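Local coordinates for probable mRNA-capping enzyme (Acanthamoeba polyphaga mimivirus, PDB 3BGY), which removes the terminal phosphate from the 5'-triphosphate end of mRNA through this metal-dependent tunnel triphosphatase domain, while the full-length enzyme also adds and methylates the guanosine cap, at residues E17-E22 against G136-A141; F38-K43 against S226-V231; I74-I77 against V83-V86; G95-K100 against S110-S115. One frame throughout, in Å; residues are numbered along the deposited sequence. Where two conformers were deposited one is given.

Interaction 1: E17-E22 against G136-A141; sequences ENEYNE and GIDNWA
The CA atoms of E19 and I137 lie 7.2 Å apart, where the first turns of helix 17-32 pass beside the type II beta turn from I137 to W140 that links strands 122-136 and 142-152. E19 does nearly all the reaching. Its CG is anti to the carbonyl carbon (chi1 -76°) and the chain runs out extended from there, carrying the carboxylate across to the start of the turn. There OE2 accepts the backbone N-H of D138, with D138 N to E19 OE2 at 2.8 Å and an almost straight bond of 171°; the donor comes in on the syn side, slightly out of the carboxylate plane. A water gives its protons to the same oxygen and to the backbone of the preceding strand, at 2.6 Å from E19 OE2 and 2.7 Å from G136 O. The other oxygen, OE1, takes the backbone N-H of S16 just ahead of the helix. I137 flanks the carboxylate with two methyl groups, CG2 and the CD1 end of its longer branch: I137 CG2 lies 3.7 Å from E19 OE1, and I137 CD1 is 3.8 Å from E19 CD. The carboxylate of D138 also comes close, D138 OD2 being 3.6 Å from E19 OE2, with the two groups turned 56° against each other. A buried glutamate is thus satisfied by two backbone N-H groups and a water, tying the start of the helix to the turn. The nearby D138 would tend to raise the proton affinity of E19, while these donors would work against that shift.

Interaction 2: F38-K43 against S226-V231; sequences FEVSFK and SELLNV
F42 and L228 meet because each sets CG anti to its own carbonyl carbon, beside the backbone N (chi1 -69° and -63°), sending the ring and the leucine tip into the same layer. This layer lies between the wall of the beta barrel, strand 36-42, and helix 221-235 near the end of this N-terminal domain construct, which packs on its outside. The axes of the two segments run roughly in the same direction, 11.3 Å apart at closest approach and inclined by 23°. V40 and F42 point at the helix, while E39 and S41 lie on the other face of the strand, where the E39 carboxylate comes close to that of E214 in strand 208-215. L228 is wedged between the two outward residues. It meets V40 tip to tip, with L228 CD2 3.8 Å from V40 CG1, and the same methyl reaches F42 CZ at 3.5 Å, coming at the ring obliquely. One turn further along the helix, V231 adds a second grip on the phenylalanine. No hydrogen bond crosses between the segments; four buried hydrocarbon side chains make the contact, in keeping with the outer shell of a barrel whose interior forms the tunnel. F232 of the same helix also brings its ring against F42, and L228 continues onto L213 in the neighbouring strand and onto I14 and F15 of the N-terminal segment. The valine contact is a CH-pi one: V231 CG1 sits over a face of the F42 ring, 3.9 Å from the ring centroid and displaced toward the rim, with CZ and CE2 its nearest ring atoms.

Interaction 3: I74-I77 against V83-V86; sequences ISLI and VYRV
I74 and V86 exchange two backbone hydrogen bonds, I74 N to V86 O at 2.8 Å and V86 N to I74 O at 2.9 Å. Two residues along, L76 and Y84 repeat the exchange, with L76 N 2.8 Å from Y84 O. All four bonds are nearly straight, and I74 N meets the V86 carbonyl almost head on. Between these antiparallel hydrogen-bonded pairs, S75 and R85 form a non-hydrogen-bonded one in which the backbones draw close, 4.3 Å from CA to CA. Here S75 OG lies against the aliphatic part of the arginine, 3.5 Å from R85 CG; beyond it the chain bends at chi3 (67°), and the guanidinium makes weak, long ion pairs with D73 and E149. On the same face, I77 and V83 lie side by side, I77 CG1 being 4.1 Å from V83 CG2. The opposite face carries I74, L76, Y84 and V86, with L76 CD1 approaching the Y84 ring obliquely, 4.2 Å from its CD2. Helix 106-115 packs on this face through S110, I113 and V114. The arrangement is a regular antiparallel beta hairpin, two adjoining staves of the closed eight-stranded barrel that gives tunnel triphosphatases their name.

Interaction 4: G95-K100 against S110-S115; sequences GEFITK and SRYIVS
F97 and Y112 meet between helices 91-101 and 106-115, two successive helices on the outside of the triphosphatase barrel. The aromatic contact comes first. In both residues CG is anti to the backbone N (chi1 175° and 172°), which carries the rings into the gap between the helices, whose nearest CA atoms, those of F97 and Y112, remain 9.9 Å apart. The rings are inclined by 34° with centroids 6.0 Å apart, an oblique pairing; Y112 CE2 lies at the edge of the F97 ring, near its plane, 3.7 Å from F97 CD1. F101 brings its ring against both partners. The aliphatic contact is smaller: I113 crosses F97 at about a right angle, its CD1 4.0 Å from F97 CE1. These two residues also carry the helices down onto the barrel, F97 reaching L72 and Y172, and I113 reaching I74 and V86. No hydrogen bond crosses between the two segments. Within 110-115, the backbone oxygen of Y112 accepts twice from one residue, with S115 OG at 2.7 Å and S115 N at 3.1 Å from Y112 O.

All four contacts are built around one closed barrel, but at different depths. Interaction 3 is the wall itself, held by backbone bonds between neighbouring strands. Interactions 2 and 4 are layers of hydrocarbon and aromatic groups outside that wall, on opposite sides of the chain's centre with their own centres about 35 Å apart. Interaction 4 rests directly on interaction 3 because they share helix 106-115, which covers one face of the hairpin and also meets helix 91-101. Interaction 1, partly buried, is the one held across its segments by a charged side chain and a water. It adjoins interaction 2 through W140 against L229 and a probable backbone hydrogen bond from K43 N to A141 O.

Interaction 1: E17-E22 against G136-A141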
loop_
_atom_site.group_PDB
_atom_site.type_symbol
_atom_site.label_atom_id
_atom_site.label_comp_id
_atom_site.label_asym_id
_atom_site.label_seq_id
_atom_site.Cartn_x
_atom_site.Cartn_y
_atom_site.Cartn_z
ATOM N N GLU A 17 -11.702 -4.936 24.693
ATOM C CA GLU A 17 -12.561 -3.769 24.865
ATOM C C GLU A 17 -11.822 -2.462 24.539
ATOM O O GLU A 17 -12.368 -1.600 23.827
ATOM C CB GLU A 17 -13.137 -3.725 26.290
ATOM C CG GLU A 17 -14.048 -2.514 26.527
ATOM C CD GLU A 17 -14.582 -2.430 27.939
ATOM O OE1 GLU A 17 -14.123 -3.195 28.812
ATOM O OE2 GLU A 17 -15.486 -1.603 28.162
ATOM N N ASN A 18 -10.560 -2.346 24.968
ATOM C CA ASN A 18 -9.819 -1.134 24.686
ATOM C C ASN A 18 -9.485 -0.992 23.204
ATOM O O ASN A 18 -9.551 0.114 22.680
ATOM C CB ASN A 18 -8.544 -1.022 25.508
ATOM C CG ASN A 18 -7.917 0.361 25.394
ATOM O OD1 ASN A 18 -8.595 1.380 25.595
ATOM N ND2 ASN A 18 -6.646 0.411 25.018
ATOM N N GLU A 19 -9.104 -2.095 22.559
ATOM C CA GLU A 19 -8.791 -2.071 21.119
ATOM C C GLU A 19 -10.034 -1.688 20.349
ATOM O O GLU A 19 -9.979 -0.827 19.476
ATOM C CB GLU A 19 -8.317 -3.431 20.659
ATOM C CG GLU A 19 -6.878 -3.736 21.068
ATOM C CD GLU A 19 -6.536 -5.209 21.013
ATOM O OE1 GLU A 19 -7.410 -6.066 20.750
ATOM O OE2 GLU A 19 -5.344 -5.506 21.233
ATOM N N TYR A 20 -11.166 -2.282 20.722
ATOM C CA TYR A 20 -12.469 -1.960 20.093
ATOM C C TYR A 20 -12.731 -0.441 20.148
ATOM O O TYR A 20 -13.012 0.196 19.134
ATOM C CB TYR A 20 -13.591 -2.719 20.827
ATOM C CG TYR A 20 -14.997 -2.585 20.252
ATOM C CD1 TYR A 20 -15.791 -1.440 20.518
ATOM C CD2 TYR A 20 -15.580 -3.650 19.540
ATOM C CE1 TYR A 20 -17.150 -1.372 20.089
ATOM C CE2 TYR A 20 -16.908 -3.602 19.124
ATOM C CZ TYR A 20 -17.689 -2.445 19.410
ATOM O OH TYR A 20 -18.985 -2.395 19.009
ATOM N N ASN A 21 -12.649 0.147 21.341
ATOM C CA ASN A 21 -12.909 1.589 21.481
ATOM C C ASN A 21 -11.932 2.503 20.727
ATOM O O ASN A 21 -12.332 3.512 20.136
ATOM C CB ASN A 21 -12.980 1.947 22.977
ATOM C CG ASN A 21 -14.203 1.336 23.640
ATOM O OD1 ASN A 21 -15.192 1.040 22.964
ATOM N ND2 ASN A 21 -14.166 1.177 24.968
ATOM N N GLU A 22 -10.671 2.092 20.685
ATOM C CA GLU A 22 -9.654 2.865 19.979
ATOM C C GLU A 22 -9.862 2.770 18.463
ATOM O O GLU A 22 -9.729 3.768 17.779
ATOM C CB GLU A 22 -8.256 2.386 20.363
ATOM C CG GLU A 22 -7.832 2.870 21.742
ATOM C CD GLU A 22 -6.371 2.572 22.085
ATOM O OE1 GLU A 22 -5.584 2.208 21.173
ATOM O OE2 GLU A 22 -6.007 2.733 23.282
ATOM N N GLY A 136 -1.221 -2.515 17.363
ATOM C CA GLY A 136 -1.043 -3.947 17.224
ATOM C C GLY A 136 -2.213 -4.534 17.996
ATOM O O GLY A 136 -2.835 -3.847 18.811
ATOM N N ILE A 137 -2.582 -5.759 17.666
ATOM C CA ILE A 137 -3.716 -6.412 18.314
ATOM C C ILE A 137 -3.188 -7.552 19.160
ATOM O O ILE A 137 -2.389 -8.350 18.680
ATOM C CB ILE A 137 -4.722 -6.925 17.239
ATOM C CG1 ILE A 137 -5.281 -5.735 16.435
ATOM C CG2 ILE A 137 -5.831 -7.791 17.851
ATOM C CD1 ILE A 137 -6.030 -4.681 17.263
ATOM N N ASP A 138 -3.654 -7.639 20.405
ATOM C CA ASP A 138 -3.219 -8.713 21.303
ATOM C C ASP A 138 -3.680 -10.086 20.796
ATOM O O ASP A 138 -4.865 -10.299 20.502
ATOM C CB ASP A 138 -3.746 -8.502 22.736
ATOM C CG ASP A 138 -3.248 -7.212 23.386
ATOM O OD1 ASP A 138 -2.208 -6.649 22.978
ATOM O OD2 ASP A 138 -3.919 -6.760 24.341
ATOM N N ASN A 139 -2.711 -11.000 20.670
ATOM C CA ASN A 139 -2.916 -12.391 20.245
ATOM C C ASN A 139 -3.397 -12.712 18.812
ATOM O O ASN A 139 -3.740 -13.862 18.507
ATOM C CB ASN A 139 -3.753 -13.160 21.296
ATOM C CG ASN A 139 -3.151 -13.076 22.702
ATOM O OD1 ASN A 139 -3.789 -12.584 23.639
ATOM N ND2 ASN A 139 -1.909 -13.518 22.840
ATOM N N TRP A 140 -3.489 -11.693 17.959
ATOM C CA TRP A 140 -3.878 -11.883 16.552
ATOM C C TRP A 140 -2.794 -11.199 15.742
ATOM O O TRP A 140 -2.398 -10.072 16.038
ATOM C CB TRP A 140 -5.245 -11.277 16.236
ATOM C CG TRP A 140 -6.357 -11.961 16.954
ATOM C CD1 TRP A 140 -6.769 -11.711 18.233
ATOM C CD2 TRP A 140 -7.204 -12.992 16.453
ATOM N NE1 TRP A 140 -7.822 -12.509 18.559
ATOM C CE2 TRP A 140 -8.122 -13.310 17.490
ATOM C CE3 TRP A 140 -7.295 -13.674 15.225
ATOM C CZ2 TRP A 140 -9.125 -14.290 17.342
ATOM C CZ3 TRP A 140 -8.302 -14.660 15.066
ATOM C CH2 TRP A 140 -9.207 -14.951 16.128
ATOM N N ALA A 141 -2.328 -11.874 14.703
ATOM C CA ALA A 141 -1.235 -11.362 13.879
ATOM C C ALA A 141 -1.644 -10.300 12.842
ATOM O O ALA A 141 -1.528 -10.507 11.620
ATOM C CB ALA A 141 -0.511 -12.541 13.211
HETATM O O HOH W 1 -3.449 -3.713 21.478
#

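Interaction 2: F38-K43 against S226-V231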
loop_
_atom_site.group_PDB
_atom_site.type_symbol
_atom_site.label_atom_id
_atom_site.label_comp_id
_atom_site.label_asym_id
_atom_site.label_seq_id
_atom_site.Cartn_x
_atom_site.Cartn_y
_atom_site.Cartn_z
ATOM N N PHE A 38 -7.485 3.643 5.779
ATOM C CA PHE A 38 -7.600 2.737 6.920
ATOM C C PHE A 38 -7.284 1.352 6.361
ATOM O O PHE A 38 -7.982 0.841 5.477
ATOM C CB PHE A 38 -9.017 2.824 7.491
ATOM C CG PHE A 38 -9.226 2.025 8.749
ATOM C CD1 PHE A 38 -9.442 0.640 8.687
ATOM C CD2 PHE A 38 -9.255 2.658 9.989
ATOM C CE1 PHE A 38 -9.699 -0.122 9.833
ATOM C CE2 PHE A 38 -9.516 1.900 11.174
ATOM C CZ PHE A 38 -9.737 0.512 11.082
ATOM N N GLU A 39 -6.342 0.681 7.020
ATOM C CA GLU A 39 -5.849 -0.598 6.543
ATOM C C GLU A 39 -5.597 -1.587 7.670
ATOM O O GLU A 39 -5.107 -1.180 8.728
ATOM C CB GLU A 39 -4.508 -0.275 5.832
ATOM C CG GLU A 39 -3.542 -1.390 5.504
ATOM C CD GLU A 39 -2.252 -0.877 4.859
ATOM O OE1 GLU A 39 -2.319 -0.306 3.751
ATOM O OE2 GLU A 39 -1.172 -1.061 5.457
ATOM N N VAL A 40 -5.972 -2.844 7.451
ATOM C CA VAL A 40 -5.639 -3.893 8.429
ATOM C C VAL A 40 -4.598 -4.742 7.702
ATOM O O VAL A 40 -4.889 -5.328 6.673
ATOM C CB VAL A 40 -6.829 -4.743 8.851
ATOM C CG1 VAL A 40 -6.382 -5.745 9.941
ATOM C CG2 VAL A 40 -7.927 -3.859 9.423
ATOM N N SER A 41 -3.389 -4.800 8.260
ATOM C CA SER A 41 -2.283 -5.541 7.653
ATOM C C SER A 41 -2.116 -6.891 8.353
ATOM O O SER A 41 -1.990 -6.943 9.578
ATOM C CB SER A 41 -0.985 -4.707 7.743
ATOM O OG SER A 41 0.151 -5.454 7.321
ATOM N N PHE A 42 -2.168 -7.972 7.572
ATOM C CA PHE A 42 -2.023 -9.329 8.105
ATOM C C PHE A 42 -0.570 -9.722 8.054
ATOM O O PHE A 42 0.070 -9.572 7.025
ATOM C CB PHE A 42 -2.877 -10.327 7.328
ATOM C CG PHE A 42 -4.343 -10.155 7.532
ATOM C CD1 PHE A 42 -5.038 -9.107 6.907
ATOM C CD2 PHE A 42 -5.047 -11.024 8.398
ATOM C CE1 PHE A 42 -6.438 -8.914 7.145
ATOM C CE2 PHE A 42 -6.460 -10.824 8.634
ATOM C CZ PHE A 42 -7.129 -9.769 8.002
ATOM N N LYS A 43 -0.033 -10.169 9.190
ATOM C CA LYS A 43 1.382 -10.540 9.244
ATOM C C LYS A 43 1.625 -12.024 8.987
ATOM O O LYS A 43 0.694 -12.805 8.922
ATOM C CB LYS A 43 1.988 -10.118 10.598
ATOM C CG LYS A 43 1.745 -8.641 10.987
ATOM C CD LYS A 43 2.250 -7.668 9.918
ATOM C CE LYS A 43 1.948 -6.229 10.246
ATOM N NZ LYS A 43 2.279 -5.310 9.122
ATOM N N SER A 226 -16.099 -9.076 11.611
ATOM C CA SER A 226 -16.624 -10.225 10.855
ATOM C C SER A 226 -15.801 -10.453 9.587
ATOM O O SER A 226 -15.486 -11.584 9.243
ATOM C CB SER A 226 -18.074 -10.006 10.450
ATOM O OG SER A 226 -18.909 -10.021 11.586
ATOM N N GLU A 227 -15.411 -9.362 8.929
ATOM C CA GLU A 227 -14.603 -9.481 7.705
ATOM C C GLU A 227 -13.196 -9.991 8.024
ATOM O O GLU A 227 -12.664 -10.840 7.305
ATOM C CB GLU A 227 -14.544 -8.151 6.942
ATOM C CG GLU A 227 -15.841 -7.866 6.214
ATOM C CD GLU A 227 -15.823 -6.618 5.347
ATOM O OE1 GLU A 227 -14.739 -6.035 5.129
ATOM O OE2 GLU A 227 -16.921 -6.215 4.892
ATOM N N LEU A 228 -12.635 -9.573 9.159
ATOM C CA LEU A 228 -11.293 -10.029 9.526
ATOM C C LEU A 228 -11.324 -11.509 9.912
ATOM O O LEU A 228 -10.382 -12.234 9.620
ATOM C CB LEU A 228 -10.703 -9.195 10.660
ATOM C CG LEU A 228 -10.480 -7.716 10.357
ATOM C CD1 LEU A 228 -9.882 -7.031 11.546
ATOM C CD2 LEU A 228 -9.606 -7.558 9.143
ATOM N N LEU A 229 -12.417 -11.940 10.559
ATOM C CA LEU A 229 -12.579 -13.352 10.930
ATOM C C LEU A 229 -12.640 -14.231 9.678
ATOM O O LEU A 229 -12.045 -15.304 9.657
ATOM C CB LEU A 229 -13.827 -13.562 11.789
ATOM C CG LEU A 229 -13.635 -13.246 13.273
ATOM C CD1 LEU A 229 -14.965 -13.349 13.998
ATOM C CD2 LEU A 229 -12.584 -14.186 13.888
ATOM N N ASN A 230 -13.311 -13.750 8.626
ATOM C CA ASN A 230 -13.411 -14.493 7.361
ATOM C C ASN A 230 -12.024 -14.706 6.740
ATOM O O ASN A 230 -11.704 -15.817 6.298
ATOM C CB ASN A 230 -14.312 -13.760 6.359
ATOM C CG ASN A 230 -15.797 -13.879 6.684
ATOM O OD1 ASN A 230 -16.219 -14.703 7.499
ATOM N ND2 ASN A 230 -16.602 -13.050 6.027
ATOM N N VAL A 231 -11.184 -13.665 6.777
ATOM C CA VAL A 231 -9.812 -13.759 6.235
ATOM C C VAL A 231 -8.960 -14.720 7.087
ATOM O O VAL A 231 -8.226 -15.565 6.540
ATOM C CB VAL A 231 -9.123 -12.373 6.157
ATOM C CG1 VAL A 231 -7.728 -12.496 5.567
ATOM C CG2 VAL A 231 -9.971 -11.413 5.341
#

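Interaction 3: I74-I77 against V83-V86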
loop_
_atom_site.group_PDB
_atom_site.type_symbol
_atom_site.label_atom_id
_atom_site.label_comp_id
_atom_site.label_asym_id
_atom_site.label_seq_id
_atom_site.Cartn_x
_atom_site.Cartn_y
_atom_site.Cartn_z
ATOM N N ILE A 74 8.606 3.856 -6.492
ATOM C CA ILE A 74 9.880 4.520 -6.215
ATOM C C ILE A 74 9.539 5.487 -5.109
ATOM O O ILE A 74 8.742 6.410 -5.286
ATOM C CB ILE A 74 10.455 5.283 -7.440
ATOM C CG1 ILE A 74 10.657 4.338 -8.620
ATOM C CG2 ILE A 74 11.841 5.851 -7.108
ATOM C CD1 ILE A 74 9.566 4.423 -9.646
ATOM N N SER A 75 10.097 5.233 -3.931
ATOM C CA SER A 75 9.810 6.093 -2.799
ATOM C C SER A 75 10.996 6.971 -2.442
ATOM O O SER A 75 12.106 6.462 -2.253
ATOM C CB SER A 75 9.478 5.250 -1.570
ATOM O OG SER A 75 8.326 4.455 -1.779
ATOM N N LEU A 76 10.748 8.277 -2.349
ATOM C CA LEU A 76 11.780 9.224 -1.903
ATOM C C LEU A 76 11.489 9.460 -0.444
ATOM O O LEU A 76 10.408 9.932 -0.091
ATOM C CB LEU A 76 11.714 10.549 -2.652
ATOM C CG LEU A 76 11.750 10.494 -4.160
ATOM C CD1 LEU A 76 11.724 11.950 -4.635
ATOM C CD2 LEU A 76 13.006 9.775 -4.691
ATOM N N ILE A 77 12.454 9.102 0.405
ATOM C CA ILE A 77 12.303 9.198 1.857
ATOM C C ILE A 77 13.109 10.371 2.388
ATOM O O ILE A 77 14.324 10.386 2.329
ATOM C CB ILE A 77 12.717 7.872 2.532
ATOM C CG1 ILE A 77 11.942 6.718 1.885
ATOM C CG2 ILE A 77 12.398 7.906 4.063
ATOM C CD1 ILE A 77 12.629 5.377 2.034
ATOM N N VAL A 83 7.292 10.677 2.960
ATOM C CA VAL A 83 7.640 10.033 1.710
ATOM C C VAL A 83 6.914 10.597 0.508
ATOM O O VAL A 83 5.744 10.868 0.587
ATOM C CB VAL A 83 7.277 8.486 1.818
ATOM C CG1 VAL A 83 7.481 7.742 0.494
ATOM C CG2 VAL A 83 8.128 7.819 2.906
ATOM N N TYR A 84 7.630 10.695 -0.611
ATOM C CA TYR A 84 7.043 11.139 -1.892
ATOM C C TYR A 84 7.199 9.882 -2.741
ATOM O O TYR A 84 8.326 9.449 -3.024
ATOM C CB TYR A 84 7.850 12.309 -2.508
ATOM C CG TYR A 84 7.185 12.906 -3.753
ATOM C CD1 TYR A 84 6.224 13.921 -3.642
ATOM C CD2 TYR A 84 7.560 12.470 -5.033
ATOM C CE1 TYR A 84 5.655 14.512 -4.819
ATOM C CE2 TYR A 84 7.004 13.042 -6.204
ATOM C CZ TYR A 84 6.063 14.055 -6.077
ATOM O OH TYR A 84 5.537 14.623 -7.212
ATOM N N ARG A 85 6.080 9.244 -3.070
ATOM C CA ARG A 85 6.122 7.983 -3.821
ATOM C C ARG A 85 5.461 8.015 -5.193
ATOM O O ARG A 85 4.333 8.462 -5.325
ATOM C CB ARG A 85 5.470 6.868 -2.988
ATOM C CG ARG A 85 5.501 5.451 -3.616
ATOM C CD ARG A 85 4.677 4.481 -2.799
ATOM N NE ARG A 85 3.253 4.801 -2.862
ATOM C CZ ARG A 85 2.305 4.155 -2.177
ATOM N NH1 ARG A 85 2.619 3.145 -1.374
ATOM N NH2 ARG A 85 1.039 4.521 -2.294
ATOM N N VAL A 86 6.186 7.532 -6.195
ATOM C CA VAL A 86 5.661 7.434 -7.544
ATOM C C VAL A 86 5.473 5.948 -7.890
ATOM O O VAL A 86 6.389 5.139 -7.679
ATOM C CB VAL A 86 6.613 8.092 -8.564
ATOM C CG1 VAL A 86 6.214 7.748 -9.982
ATOM C CG2 VAL A 86 6.602 9.595 -8.372
#

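Interaction 4: G95-K100 against S110-S115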
loop_
_atom_site.group_PDB
_atom_site.type_symbol
_atom_site.label_atom_id
_atom_site.label_comp_id
_atom_site.label_asym_id
_atom_site.label_seq_id
_atom_site.Cartn_x
_atom_site.Cartn_y
_atom_site.Cartn_z
ATOM N N GLY A 95 10.638 -0.483 -17.653
ATOM C CA GLY A 95 11.849 -0.971 -18.303
ATOM C C GLY A 95 12.778 0.153 -18.698
ATOM O O GLY A 95 13.991 0.050 -18.517
ATOM N N GLU A 96 12.191 1.253 -19.179
ATOM C CA GLU A 96 12.938 2.439 -19.591
ATOM C C GLU A 96 13.593 3.125 -18.409
ATOM O O GLU A 96 14.739 3.556 -18.499
ATOM C CB GLU A 96 12.041 3.420 -20.335
ATOM C CG GLU A 96 11.796 3.034 -21.785
ATOM C CD GLU A 96 11.083 4.119 -22.565
ATOM O OE1 GLU A 96 11.469 5.304 -22.441
ATOM O OE2 GLU A 96 10.141 3.787 -23.313
ATOM N N PHE A 97 12.875 3.161 -17.286
ATOM C CA PHE A 97 13.384 3.757 -16.060
ATOM C C PHE A 97 14.597 2.959 -15.560
ATOM O O PHE A 97 15.617 3.552 -15.227
ATOM C CB PHE A 97 12.284 3.791 -14.989
ATOM C CG PHE A 97 12.755 4.286 -13.639
ATOM C CD1 PHE A 97 12.873 5.652 -13.375
ATOM C CD2 PHE A 97 13.132 3.370 -12.642
ATOM C CE1 PHE A 97 13.368 6.114 -12.126
ATOM C CE2 PHE A 97 13.631 3.813 -11.387
ATOM C CZ PHE A 97 13.751 5.182 -11.132
ATOM N N ILE A 98 14.453 1.636 -15.475
ATOM C CA ILE A 98 15.528 0.760 -15.004
ATOM C C ILE A 98 16.784 0.853 -15.871
ATOM O O ILE A 98 17.869 1.060 -15.339
ATOM C CB ILE A 98 15.061 -0.720 -14.872
ATOM C CG1 ILE A 98 14.010 -0.830 -13.760
ATOM C CG2 ILE A 98 16.267 -1.676 -14.575
ATOM C CD1 ILE A 98 13.316 -2.168 -13.681
ATOM N N THR A 99 16.629 0.738 -17.191
ATOM C CA THR A 99 17.769 0.812 -18.105
ATOM C C THR A 99 18.464 2.176 -18.075
ATOM O O THR A 99 19.698 2.237 -18.014
ATOM C CB THR A 99 17.381 0.459 -19.569
ATOM O OG1 THR A 99 16.322 1.312 -20.014
ATOM C CG2 THR A 99 16.939 -0.984 -19.676
ATOM N N LYS A 100 17.671 3.248 -18.034
ATOM C CA LYS A 100 18.205 4.615 -18.012
ATOM C C LYS A 100 18.854 5.018 -16.683
ATOM O O LYS A 100 19.930 5.618 -16.680
ATOM C CB LYS A 100 17.116 5.639 -18.378
ATOM C CG LYS A 100 17.627 7.080 -18.589
ATOM C CD LYS A 100 16.544 8.044 -19.065
ATOM C CE LYS A 100 17.132 9.445 -19.306
ATOM N NZ LYS A 100 16.133 10.427 -19.813
ATOM N N SER A 110 16.100 11.393 -7.949
ATOM C CA SER A 110 15.139 12.178 -7.169
ATOM C C SER A 110 14.551 13.335 -7.970
ATOM O O SER A 110 13.338 13.541 -7.980
ATOM C CB SER A 110 15.773 12.732 -5.902
ATOM O OG SER A 110 16.159 11.697 -5.028
ATOM N N ARG A 111 15.408 13.987 -8.756
ATOM C CA ARG A 111 14.981 15.146 -9.554
ATOM C C ARG A 111 14.024 14.689 -10.659
ATOM O O ARG A 111 13.017 15.347 -10.901
ATOM C CB ARG A 111 16.199 15.879 -10.114
ATOM C CG ARG A 111 16.799 16.828 -9.094
ATOM C CD ARG A 111 18.012 17.549 -9.675
ATOM N NE ARG A 111 19.133 16.635 -9.857
ATOM C CZ ARG A 111 20.236 16.907 -10.551
ATOM N NH1 ARG A 111 20.379 18.078 -11.157
ATOM N NH2 ARG A 111 21.226 16.024 -10.575
ATOM N N TYR A 112 14.289 13.508 -11.217
ATOM C CA TYR A 112 13.440 12.910 -12.250
ATOM C C TYR A 112 12.099 12.543 -11.620
ATOM O O TYR A 112 11.043 12.871 -12.163
ATOM C CB TYR A 112 14.092 11.666 -12.889
ATOM C CG TYR A 112 13.175 10.879 -13.845
ATOM C CD1 TYR A 112 12.955 11.316 -15.175
ATOM C CD2 TYR A 112 12.493 9.710 -13.408
ATOM C CE1 TYR A 112 12.075 10.604 -16.052
ATOM C CE2 TYR A 112 11.605 8.998 -14.278
ATOM C CZ TYR A 112 11.410 9.454 -15.588
ATOM O OH TYR A 112 10.555 8.763 -16.419
ATOM N N ILE A 113 12.146 11.916 -10.442
ATOM C CA ILE A 113 10.913 11.511 -9.755
ATOM C C ILE A 113 9.970 12.686 -9.431
ATOM O O ILE A 113 8.769 12.617 -9.743
ATOM C CB ILE A 113 11.235 10.608 -8.502
ATOM C CG1 ILE A 113 11.872 9.298 -8.956
ATOM C CG2 ILE A 113 9.974 10.311 -7.660
ATOM C CD1 ILE A 113 10.998 8.390 -9.856
ATOM N N VAL A 114 10.500 13.771 -8.869
ATOM C CA VAL A 114 9.662 14.931 -8.561
ATOM C C VAL A 114 9.242 15.736 -9.806
ATOM O O VAL A 114 8.353 16.581 -9.714
ATOM C CB VAL A 114 10.263 15.888 -7.479
ATOM C CG1 VAL A 114 10.459 15.146 -6.170
ATOM C CG2 VAL A 114 11.569 16.545 -7.953
ATOM N N SER A 115 9.843 15.433 -10.958
ATOM C CA SER A 115 9.519 16.135 -12.210
ATOM C C SER A 115 8.324 15.511 -12.921
ATOM O O SER A 115 7.700 16.155 -13.762
ATOM C CB SER A 115 10.724 16.147 -13.167
ATOM O OG SER A 115 10.824 14.944 -13.933
#